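Local structure of genome packaging NTPase B204 (Sulfolobus turreted icosahedral virus 2, 4KFU) at residues A[37-42]-A[71-76]; A[103-108]-A[133-138]. The protein hydrolyses nucleoside triphosphates and is thought to power the packaging of viral DNA into the capsid. All blocks are in the same frame, centred on the assembly; numbering follows the deposited sequence.

Overall arrangement
Contacts 1 and 2 lie in series along the chain and share one mostly parallel sheet, in which strands 68-72, 35-40, 98-102 and 131-137 are consecutive neighbours; their centres are 11 Å apart. The zinc ion joins them: contact 1 gives it D39, H41 and D73, and contact 2 completes the site with H108. A second tie is a probable hydrogen bond, 3.2 Å from H41 ND1 to E104 OE1. Contact 2 also faces the nucleotide: Q138 belongs to the AMPPCP pocket, and the D103 side chain lies about 4 Å from a magnesium ion (nearest atoms). The segment carrying zinc ligands D39 and H41 continues to N42, whose side chain comes about 4 Å from AMPPCP (nearest atoms).

Contact 1: residues A[37-42]-A[71-76]; sequences IIDDHN and VYDRAK. With ZN (zinc ion), chain L.
D39 near the end of strand 35-40, and H41 and D73 just beyond the ends of two neighbouring parallel strands, converge on the zinc ion in the tight part of the contact. D39 grips the metal with both carboxylate oxygens, OD1 at 2.4 Å and OD2 at 2.3 Å, whereas D73 uses OD2 alone, 2.0 Å from the zinc. H41 adds NE2 at 2.1 Å. Its CG lies anti to the carbonyl carbon (chi1 -54°), which swings the imidazole toward 71-76 and brings D73 OD2 to its edge, in the ring plane. Carboxylates and imidazole suit a zinc ion, supplying oxygen and nitrogen donors. Behind them three nearly straight bonds pin the backbones: V71 N to I38 O, D40 N to V71 O and D73 N to D40 O. V71 and I37, branched and apolar, lie side by side, CG2 to CG2 at 4.0 Å, with helix 78-95 packed over both. D40, on the opposite face from D39, accepts Y50 N and S48 OG at OD2, while OD1 accepts N42 N in an Asx turn.

Toward solvent the contact loosens. Partly exposed Y72 runs its ring past the D40 and H41 carbonyls, and the long chain of K76 passes the H41 ring, CG to CD2 at 3.8 Å; its NZ bonds back to its own segment, to D73 O and R74 O. D39, H41 and D73 thus gather at the C-terminal ends of two adjacent parallel strands, and H108, from the loop after strand 98-102, completes a zinc site of two aspartates and two histidines.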
ATOM      1  N   ILE A  37      -8.471   6.552  -2.293  1.00 23.55           N
ATOM      2  CA  ILE A  37      -7.744   7.759  -1.943  1.00 21.16           C
ATOM      3  C   ILE A  37      -6.258   7.438  -2.070  1.00 23.63           C
ATOM      4  O   ILE A  37      -5.772   6.471  -1.450  1.00 21.50           O
ATOM      5  CB  ILE A  37      -8.033   8.171  -0.480  1.00 22.51           C
ATOM      6  CG1 ILE A  37      -9.540   8.305  -0.243  1.00 22.96           C
ATOM      7  CG2 ILE A  37      -7.303   9.459  -0.124  1.00 19.74           C
ATOM      8  CD1 ILE A  37      -9.919   8.438   1.220  1.00 23.82           C
ATOM      9  N   ILE A  38      -5.529   8.221  -2.867  1.00 21.34           N
ATOM     10  CA  ILE A  38      -4.089   7.989  -3.001  1.00 23.41           C
ATOM     11  C   ILE A  38      -3.242   9.041  -2.285  1.00 27.47           C
ATOM     12  O   ILE A  38      -3.300  10.240  -2.616  1.00 24.41           O
ATOM     13  CB  ILE A  38      -3.652   7.946  -4.484  1.00 22.59           C
ATOM     14  CG1 ILE A  38      -4.505   6.944  -5.271  1.00 22.36           C
ATOM     15  CG2 ILE A  38      -2.173   7.614  -4.589  1.00 22.16           C
ATOM     16  CD1 ILE A  38      -4.211   6.936  -6.778  1.00 22.68           C
ATOM     17  N   ASP A  39      -2.448   8.583  -1.317  1.00 19.90           N
ATOM     18  CA  ASP A  39      -1.473   9.414  -0.609  1.00 25.21           C
ATOM     19  C   ASP A  39      -0.176   9.365  -1.413  1.00 26.41           C
ATOM     20  O   ASP A  39       0.561   8.371  -1.367  1.00 26.27           O
ATOM     21  CB  ASP A  39      -1.289   8.873   0.819  1.00 23.05           C
ATOM     22  CG  ASP A  39      -0.208   9.602   1.619  1.00 25.69           C
ATOM     23  OD1 ASP A  39       0.176  10.733   1.272  1.00 31.32           O
ATOM     24  OD2 ASP A  39       0.278   9.030   2.626  1.00 26.65           O
ATOM     25  N   ASP A  40       0.086  10.439  -2.159  1.00 26.36           N
ATOM     26  CA  ASP A  40       1.163  10.501  -3.169  1.00 24.36           C
ATOM     27  C   ASP A  40       2.322  11.379  -2.681  1.00 30.32           C
ATOM     28  O   ASP A  40       2.117  12.532  -2.279  1.00 31.68           O
ATOM     29  CB  ASP A  40       0.576  11.081  -4.466  1.00 26.40           C
ATOM     30  CG  ASP A  40       1.480  10.889  -5.694  1.00 27.71           C
ATOM     31  OD1 ASP A  40       2.702  10.649  -5.554  1.00 29.44           O
ATOM     32  OD2 ASP A  40       0.954  11.005  -6.821  1.00 31.07           O
ATOM     33  N   HIS A  41       3.542  10.852  -2.724  1.00 25.80           N
ATOM     34  CA  HIS A  41       4.695  11.593  -2.218  1.00 30.34           C
ATOM     35  C   HIS A  41       5.670  12.036  -3.306  1.00 32.43           C
ATOM     36  O   HIS A  41       6.645  12.738  -3.026  1.00 31.50           O
ATOM     37  CB  HIS A  41       5.424  10.755  -1.160  1.00 31.66           C
ATOM     38  CG  HIS A  41       4.522  10.279  -0.061  1.00 34.99           C
ATOM     39  ND1 HIS A  41       3.942   9.027  -0.065  1.00 31.31           N
ATOM     40  CD2 HIS A  41       4.065  10.905   1.045  1.00 31.68           C
ATOM     41  CE1 HIS A  41       3.188   8.893   1.014  1.00 29.19           C
ATOM     42  NE2 HIS A  41       3.238  10.025   1.701  1.00 29.82           N
ATOM     43  N   ASN A  42       5.389  11.642  -4.544  1.00 30.70           N
ATOM     44  CA  ASN A  42       6.320  11.854  -5.653  1.00 36.55           C
ATOM     45  C   ASN A  42       5.877  12.930  -6.638  1.00 36.94           C
ATOM     46  O   ASN A  42       4.919  12.728  -7.396  1.00 32.00           O
ATOM     47  CB  ASN A  42       6.529  10.550  -6.422  1.00 31.03           C
ATOM     48  CG  ASN A  42       7.462   9.600  -5.717  1.00 41.66           C
ATOM     49  OD1 ASN A  42       7.917   9.868  -4.603  1.00 45.63           O
ATOM     50  ND2 ASN A  42       7.752   8.469  -6.361  1.00 39.84           N
ATOM     51  N   VAL A  71      -4.048  12.818  -3.248  1.00 21.59           N
ATOM     52  CA  VAL A  71      -3.560  13.806  -2.308  1.00 25.68           C
ATOM     53  C   VAL A  71      -2.040  13.853  -2.390  1.00 32.51           C
ATOM     54  O   VAL A  71      -1.372  12.887  -2.018  1.00 27.59           O
ATOM     55  CB  VAL A  71      -3.921  13.402  -0.859  1.00 22.63           C
ATOM     56  CG1 VAL A  71      -3.719  14.578   0.087  1.00 29.09           C
ATOM     57  CG2 VAL A  71      -5.347  12.867  -0.782  1.00 25.19           C
ATOM     58  N   TYR A  72      -1.475  14.963  -2.855  1.00 30.34           N
ATOM     59  CA  TYR A  72      -0.026  15.101  -2.773  1.00 33.15           C
ATOM     60  C   TYR A  72       0.380  15.462  -1.346  1.00 32.54           C
ATOM     61  O   TYR A  72      -0.083  16.464  -0.798  1.00 32.07           O
ATOM     62  CB  TYR A  72       0.519  16.148  -3.743  1.00 34.28           C
ATOM     63  CG  TYR A  72       1.984  16.404  -3.483  1.00 36.32           C
ATOM     64  CD1 TYR A  72       2.934  15.447  -3.804  1.00 34.25           C
ATOM     65  CD2 TYR A  72       2.414  17.584  -2.879  1.00 41.56           C
ATOM     66  CE1 TYR A  72       4.280  15.654  -3.549  1.00 39.80           C
ATOM     67  CE2 TYR A  72       3.764  17.806  -2.620  1.00 40.12           C
ATOM     68  CZ  TYR A  72       4.691  16.835  -2.958  1.00 42.59           C
ATOM     69  OH  TYR A  72       6.031  17.038  -2.709  1.00 45.51           O
ATOM     70  N   ASP A  73       1.251  14.650  -0.753  1.00 29.40           N
ATOM     71  CA  ASP A  73       1.675  14.840   0.641  1.00 32.09           C
ATOM     72  C   ASP A  73       3.054  15.490   0.729  1.00 34.86           C
ATOM     73  O   ASP A  73       4.080  14.831   0.544  1.00 31.77           O
ATOM     74  CB  ASP A  73       1.668  13.500   1.384  1.00 30.38           C
ATOM     75  CG  ASP A  73       2.184  13.606   2.811  1.00 32.77           C
ATOM     76  OD1 ASP A  73       2.274  14.725   3.367  1.00 31.22           O
ATOM     77  OD2 ASP A  73       2.498  12.552   3.393  1.00 32.19           O
ATOM     78  N   ARG A  74       3.058  16.784   1.040  1.00 36.32           N
ATOM     79  CA  ARG A  74       4.269  17.585   1.071  1.00 37.39           C
ATOM     80  C   ARG A  74       5.035  17.417   2.381  1.00 38.28           C
ATOM     81  O   ARG A  74       6.253  17.243   2.373  1.00 37.28           O
ATOM     82  CB  ARG A  74       3.913  19.065   0.853  1.00 38.08           C
ATOM     83  CG  ARG A  74       5.058  20.039   1.096  1.00 45.47           C
ATOM     84  N   ALA A  75       4.316  17.463   3.501  1.00 35.91           N
ATOM     85  CA  ALA A  75       4.935  17.376   4.827  1.00 34.10           C
ATOM     86  C   ALA A  75       5.508  15.995   5.165  1.00 34.05           C
ATOM     87  O   ALA A  75       6.511  15.899   5.883  1.00 34.73           O
ATOM     88  CB  ALA A  75       3.945  17.817   5.902  1.00 38.04           C
ATOM     89  N   LYS A  76       4.860  14.943   4.661  1.00 35.72           N
ATOM     90  CA  LYS A  76       5.298  13.547   4.853  1.00 32.00           C
ATOM     91  C   LYS A  76       5.524  13.171   6.313  1.00 32.91           C
ATOM     92  O   LYS A  76       6.460  12.417   6.631  1.00 34.25           O
ATOM     93  CB  LYS A  76       6.569  13.267   4.035  1.00 31.73           C
ATOM     94  CG  LYS A  76       6.390  13.501   2.539  1.00 36.23           C
ATOM     95  CD  LYS A  76       7.729  13.716   1.843  1.00 37.31           C
ATOM     96  CE  LYS A  76       7.548  13.920   0.341  1.00 43.05           C
ATOM     97  NZ  LYS A  76       6.623  15.052   0.045  1.00 37.20           N
TER
HETATM   98 ZN    ZN L 308       1.776  10.681   3.016  0.76 24.04          ZN

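Contact 2: residues A[103-108]-A[133-138]; sequences DEAYYH and LILSTQ. With ZN (zinc ion), chain L.
S136 and D103 meet through a hydrogen bond in which the serine hydroxyl is the donor, OG to D103 OD1 at 2.9 Å, arriving from above the carboxylate plane. The same oxygen takes the amide of E104 on its anti lone pair, so two donors fix the rotation of the carboxylate. D103 OD2 is held in turn by Y50 and S18. S136 suits its place because OG, anti to the backbone N (chi1 166°), stands beside the strand where D103 can be reached. A backbone bond follows: A105 N donates to S136 O at 2.8 Å, with an N-H...O angle of 166°, tying the turn after strand 98-102 to the end of strand 131-137.

An aspartate and glutamate following a hydrophobic strand, with D103 close to magnesium and touching the P-loop, are consistent with the Walker B motif of P-loop ATPases of the FtsK-HerA superfamily. Q138, just past the neighbouring strand, bonds K17 of the P-loop through OE1 and lines the AMPPCP pocket.

Apolar contact is small. A105 aims its methyl at 133-138, where CB sits 4.0 Å from L135 CB and also lies against the S136 carbonyl, 3.5 Å from A105 CB to S136 O; a short residue allows the turn to come this close to the strand, while L135 also packs on I102 and V147.

Of the aromatic residues, Y106 slants across the T137 side chain, and T137 OG1, whose hydrogen-bond partner is D142, lies at the ring edge, 3.7 Å from Y106 CD2.

Metal binding lies beyond the contact, within 103-108: H108 NE2 holds the zinc at 2.0 Å, and Y107 CB rests over the centre of the H108 imidazole.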
ATOM      1  N   ASP A 103       1.651   5.062  -1.598  1.00 25.94           N
ATOM      2  CA  ASP A 103       2.938   4.757  -2.223  1.00 24.33           C
ATOM      3  C   ASP A 103       4.029   5.398  -1.378  1.00 25.91           C
ATOM      4  O   ASP A 103       3.761   6.367  -0.645  1.00 33.47           O
ATOM      5  CB  ASP A 103       2.988   5.221  -3.678  1.00 33.73           C
ATOM      6  CG  ASP A 103       3.642   4.180  -4.600  1.00 36.12           C
ATOM      7  OD1 ASP A 103       4.524   3.423  -4.115  1.00 31.53           O
ATOM      8  OD2 ASP A 103       3.274   4.109  -5.801  1.00 31.39           O
ATOM      9  N   GLU A 104       5.235   4.834  -1.426  1.00 28.40           N
ATOM     10  CA  GLU A 104       6.321   5.270  -0.541  1.00 27.67           C
ATOM     11  C   GLU A 104       5.870   5.267   0.927  1.00 28.86           C
ATOM     12  O   GLU A 104       6.041   6.261   1.646  1.00 30.87           O
ATOM     13  CB  GLU A 104       6.824   6.664  -0.952  1.00 33.60           C
ATOM     14  CG  GLU A 104       7.184   6.808  -2.452  1.00 31.81           C
ATOM     15  CD  GLU A 104       6.014   7.289  -3.336  1.00 38.04           C
ATOM     16  OE1 GLU A 104       5.059   7.927  -2.818  1.00 34.03           O
ATOM     17  OE2 GLU A 104       6.050   7.033  -4.567  1.00 37.26           O
ATOM     18  N   ALA A 105       5.291   4.151   1.370  1.00 18.99           N
ATOM     19  CA  ALA A 105       4.681   4.086   2.698  1.00 21.55           C
ATOM     20  C   ALA A 105       5.649   4.220   3.871  1.00 22.44           C
ATOM     21  O   ALA A 105       5.206   4.312   5.010  1.00 19.36           O
ATOM     22  CB  ALA A 105       3.826   2.824   2.854  1.00 24.34           C
ATOM     23  N   TYR A 106       6.957   4.227   3.614  1.00 21.57           N
ATOM     24  CA  TYR A 106       7.922   4.389   4.708  1.00 23.29           C
ATOM     25  C   TYR A 106       7.837   5.767   5.361  1.00 23.96           C
ATOM     26  O   TYR A 106       8.394   5.983   6.437  1.00 23.17           O
ATOM     27  CB  TYR A 106       9.353   4.114   4.242  1.00 27.29           C
ATOM     28  CG  TYR A 106       9.783   4.950   3.067  1.00 32.64           C
ATOM     29  CD1 TYR A 106      10.260   6.246   3.242  1.00 32.59           C
ATOM     30  CD2 TYR A 106       9.711   4.442   1.774  1.00 35.39           C
ATOM     31  CE1 TYR A 106      10.652   7.018   2.151  1.00 36.18           C
ATOM     32  CE2 TYR A 106      10.099   5.198   0.681  1.00 37.00           C
ATOM     33  CZ  TYR A 106      10.568   6.482   0.872  1.00 38.69           C
ATOM     34  OH  TYR A 106      10.950   7.218  -0.229  1.00 41.64           O
ATOM     35  N   TYR A 107       7.170   6.715   4.716  1.00 22.35           N
ATOM     36  CA  TYR A 107       7.011   8.019   5.352  1.00 25.15           C
ATOM     37  C   TYR A 107       6.155   7.950   6.601  1.00 28.02           C
ATOM     38  O   TYR A 107       6.383   8.700   7.545  1.00 24.74           O
ATOM     39  CB  TYR A 107       6.419   9.032   4.379  1.00 28.08           C
ATOM     40  CG  TYR A 107       7.408   9.439   3.332  1.00 27.88           C
ATOM     41  CD1 TYR A 107       8.584  10.102   3.682  1.00 29.02           C
ATOM     42  CD2 TYR A 107       7.190   9.141   2.000  1.00 28.98           C
ATOM     43  CE1 TYR A 107       9.514  10.468   2.715  1.00 36.80           C
ATOM     44  CE2 TYR A 107       8.107   9.501   1.030  1.00 36.09           C
ATOM     45  CZ  TYR A 107       9.267  10.163   1.390  1.00 37.61           C
ATOM     46  OH  TYR A 107      10.181  10.515   0.413  1.00 43.46           O
ATOM     47  N   HIS A 108       5.179   7.043   6.610  1.00 24.01           N
ATOM     48  CA  HIS A 108       4.196   6.995   7.705  1.00 22.17           C
ATOM     49  C   HIS A 108       4.284   5.727   8.545  1.00 20.80           C
ATOM     50  O   HIS A 108       3.752   5.674   9.659  1.00 22.36           O
ATOM     51  CB  HIS A 108       2.783   7.122   7.128  1.00 22.81           C
ATOM     52  CG  HIS A 108       2.575   8.371   6.327  1.00 23.76           C
ATOM     53  ND1 HIS A 108       2.965   9.610   6.788  1.00 26.00           N
ATOM     54  CD2 HIS A 108       2.008   8.571   5.120  1.00 23.21           C
ATOM     55  CE1 HIS A 108       2.662  10.525   5.878  1.00 25.71           C
ATOM     56  NE2 HIS A 108       2.076   9.923   4.864  1.00 22.55           N
ATOM     57  N   LEU A 133      -6.223  -1.023   2.764  1.00 19.77           N
ATOM     58  CA  LEU A 133      -4.956  -0.329   2.609  1.00 17.04           C
ATOM     59  C   LEU A 133      -4.129  -1.030   1.560  1.00 20.27           C
ATOM     60  O   LEU A 133      -4.056  -2.271   1.536  1.00 21.84           O
ATOM     61  CB  LEU A 133      -4.143  -0.366   3.906  1.00 20.99           C
ATOM     62  CG  LEU A 133      -4.420   0.427   5.167  1.00 24.41           C
ATOM     63  CD1 LEU A 133      -3.276   0.135   6.118  1.00 18.29           C
ATOM     64  CD2 LEU A 133      -4.488   1.924   4.877  1.00 22.17           C
ATOM     65  N   ILE A 134      -3.513  -0.239   0.691  1.00 22.35           N
ATOM     66  CA  ILE A 134      -2.414  -0.745  -0.128  1.00 19.46           C
ATOM     67  C   ILE A 134      -1.175   0.037   0.247  1.00 21.64           C
ATOM     68  O   ILE A 134      -1.148   1.268   0.131  1.00 20.62           O
ATOM     69  CB  ILE A 134      -2.686  -0.616  -1.620  1.00 16.56           C
ATOM     70  CG1 ILE A 134      -3.925  -1.433  -1.983  1.00 17.26           C
ATOM     71  CG2 ILE A 134      -1.484  -1.157  -2.406  1.00 20.20           C
ATOM     72  CD1 ILE A 134      -4.383  -1.280  -3.393  1.00 20.07           C
ATOM     73  N   LEU A 135      -0.168  -0.671   0.756  1.00 15.30           N
ATOM     74  CA  LEU A 135       1.062  -0.030   1.195  1.00 14.41           C
ATOM     75  C   LEU A 135       2.204  -0.513   0.322  1.00 19.10           C
ATOM     76  O   LEU A 135       2.320  -1.713   0.046  1.00 20.86           O
ATOM     77  CB  LEU A 135       1.374  -0.367   2.651  1.00 16.83           C
ATOM     78  CG  LEU A 135       0.326   0.021   3.699  1.00 20.08           C
ATOM     79  CD1 LEU A 135       0.809  -0.384   5.080  1.00 23.23           C
ATOM     80  CD2 LEU A 135       0.015   1.520   3.642  1.00 17.62           C
ATOM     81  N   SER A 136       3.058   0.414  -0.094  1.00 18.93           N
ATOM     82  CA  SER A 136       4.135   0.085  -1.015  1.00 19.24           C
ATOM     83  C   SER A 136       5.461   0.601  -0.477  1.00 19.35           C
ATOM     84  O   SER A 136       5.538   1.738   0.007  1.00 25.63           O
ATOM     85  CB  SER A 136       3.827   0.721  -2.376  1.00 22.24           C
ATOM     86  OG  SER A 136       4.957   0.716  -3.215  1.00 32.52           O
ATOM     87  N   THR A 137       6.510  -0.214  -0.572  1.00 18.80           N
ATOM     88  CA  THR A 137       7.840   0.220  -0.146  1.00 18.89           C
ATOM     89  C   THR A 137       8.929  -0.485  -0.925  1.00 19.84           C
ATOM     90  O   THR A 137       8.653  -1.461  -1.629  1.00 18.93           O
ATOM     91  CB  THR A 137       8.067  -0.013   1.356  1.00 23.34           C
ATOM     92  OG1 THR A 137       9.134   0.836   1.805  1.00 32.60           O
ATOM     93  CG2 THR A 137       8.402  -1.488   1.636  1.00 20.29           C
ATOM     94  N   GLN A 138      10.163   0.001  -0.794  1.00 16.55           N
ATOM     95  CA  GLN A 138      11.264  -0.482  -1.635  1.00 18.78           C
ATOM     96  C   GLN A 138      12.003  -1.682  -1.037  1.00 20.22           C
ATOM     97  O   GLN A 138      12.314  -2.622  -1.745  1.00 20.36           O
ATOM     98  CB  GLN A 138      12.252   0.650  -1.938  1.00 21.25           C
ATOM     99  CG  GLN A 138      11.569   1.942  -2.420  1.00 33.01           C
ATOM    100  CD  GLN A 138      12.139   2.493  -3.720  1.00 41.63           C
ATOM    101  OE1 GLN A 138      11.420   2.624  -4.725  1.00 40.22           O
ATOM    102  NE2 GLN A 138      13.425   2.844  -3.702  1.00 38.01           N
TER
HETATM  103 ZN    ZN L 308       1.776  10.681   3.016  0.76 24.04          ZN